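Local coordinates for iron aquisition yersiniabactin synthesis enzyme, YbtT (Escherichia coli, PDB 6BA9), which probably hydrolyses thioesters as a low-specificity type II thioesterase that maintains production of the metallophore yersiniabactin, at residues Tyr175-Ser179 / Pro180-Pro184. The protein carries 1 engineered substitution. Sequence-based numbering, arbitrary orientation.
Sequences YHYDS and PDVCP
Ser179 OG accepts the amide hydrogen of Asp181, with Asp181 N and Ser179 OG 3.0 Å apart and an N-H...O angle of 153°. The Asp181 side chain, its CG between the backbone N and the carbonyl carbon (chi1 68°), turns its carboxylate toward the same hydroxyl; the 2.4 Å separation of Asp181 OD1 and Ser179 OG is too short to take at face value. One residue further on, Val182 N donates to Ser179 O over 3.2 Å, a nearly straight bond (165°) whose donor stands above the carbonyl plane. Pro180 is the second residue of this turn, where its missing N-H costs no bond.

The chain's return also brings Val182 against Tyr177. The two side chains cross at about a right angle, and Val182 CG1 touches the ring at Tyr177 CD1, 3.8 Å away, while its other methyl, CG2, lies near Ser179 O. The far end of the ring is held by Glu98, which accepts a hydrogen bond from Tyr177 OH and also pairs with Tyr175 OH; Trp212 meets the same ring obliquely. Ser179-Val182 thus form a type I beta turn with an ST turn nested in it, made by Ser179 OG and the amide two residues on. This turn lies at the surface, in the loop between helix 155-174 and strand 190-195 of the alpha/beta-hydrolase fold.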
# COMPACT_ATOMS: atom_id res chain seq x y z
N TYR A 175 -2.95 11.73 -7.60
CA TYR A 175 -1.52 11.66 -7.28
C TYR A 175 -0.73 11.43 -8.56
O TYR A 175 -0.87 10.39 -9.21
CB TYR A 175 -1.29 10.52 -6.29
CG TYR A 175 0.16 10.27 -5.95
CD1 TYR A 175 0.85 9.23 -6.55
CD2 TYR A 175 0.84 11.07 -5.06
CE1 TYR A 175 2.17 8.99 -6.24
CE2 TYR A 175 2.16 10.83 -4.75
CZ TYR A 175 2.82 9.79 -5.35
OH TYR A 175 4.14 9.49 -5.08
N HIS A 176 0.08 12.42 -8.92
CA HIS A 176 0.80 12.37 -10.18
C HIS A 176 1.81 13.50 -10.20
O HIS A 176 1.51 14.61 -9.76
CB HIS A 176 -0.16 12.54 -11.36
CG HIS A 176 0.52 12.53 -12.69
ND1 HIS A 176 0.79 13.69 -13.39
CD2 HIS A 176 1.02 11.51 -13.43
CE1 HIS A 176 1.40 13.38 -14.52
NE2 HIS A 176 1.56 12.07 -14.57
N TYR A 177 3.00 13.20 -10.71
CA TYR A 177 4.04 14.19 -10.94
C TYR A 177 4.35 14.27 -12.43
O TYR A 177 4.26 13.28 -13.15
CB TYR A 177 5.33 13.80 -10.23
CG TYR A 177 5.26 13.80 -8.72
CD1 TYR A 177 5.39 14.98 -7.99
CD2 TYR A 177 5.12 12.61 -8.01
CE1 TYR A 177 5.36 14.97 -6.60
CE2 TYR A 177 5.09 12.59 -6.63
CZ TYR A 177 5.20 13.76 -5.93
OH TYR A 177 5.18 13.74 -4.54
N ASP A 178 4.74 15.46 -12.88
CA ASP A 178 5.00 15.61 -14.31
C ASP A 178 6.21 14.80 -14.75
O ASP A 178 6.23 14.30 -15.88
CB ASP A 178 5.18 17.08 -14.68
CG ASP A 178 3.87 17.83 -14.72
OD1 ASP A 178 2.81 17.18 -14.81
OD2 ASP A 178 3.91 19.08 -14.67
N SER A 179 7.21 14.65 -13.90
CA SER A 179 8.40 13.90 -14.27
C SER A 179 9.12 13.44 -13.01
O SER A 179 8.97 14.05 -11.94
CB SER A 179 9.34 14.76 -15.13
OG SER A 179 10.52 15.09 -14.44
N PRO A 180 9.91 12.37 -13.10
CA PRO A 180 10.68 11.90 -11.93
C PRO A 180 11.69 12.90 -11.40
O PRO A 180 12.16 12.75 -10.27
CB PRO A 180 11.38 10.63 -12.45
CG PRO A 180 10.60 10.24 -13.69
CD PRO A 180 10.13 11.52 -14.28
N ASP A 181 12.05 13.93 -12.17
CA ASP A 181 13.06 14.85 -11.68
C ASP A 181 12.49 15.91 -10.74
O ASP A 181 13.25 16.77 -10.28
CB ASP A 181 13.84 15.49 -12.83
CG ASP A 181 12.99 16.42 -13.67
OD1 ASP A 181 11.85 16.75 -13.28
OD2 ASP A 181 13.49 16.84 -14.74
N VAL A 182 11.19 15.85 -10.44
CA VAL A 182 10.59 16.76 -9.47
C VAL A 182 11.21 16.62 -8.09
O VAL A 182 11.17 17.58 -7.31
CB VAL A 182 9.05 16.58 -9.45
CG1 VAL A 182 8.43 17.28 -8.25
CG2 VAL A 182 8.43 17.11 -10.75
N CYS A 183 11.78 15.47 -7.75
CA CYS A 183 12.53 15.38 -6.51
C CYS A 183 13.64 14.36 -6.65
O CYS A 183 13.68 13.60 -7.62
CB CYS A 183 11.64 14.98 -5.34
SG CYS A 183 10.97 13.33 -5.58
N PRO A 184 14.55 14.31 -5.67
CA PRO A 184 15.63 13.34 -5.73
C PRO A 184 15.10 11.93 -5.64
O PRO A 184 14.05 11.67 -5.02
CB PRO A 184 16.48 13.68 -4.50
CG PRO A 184 16.17 15.11 -4.22
CD PRO A 184 14.73 15.26 -4.56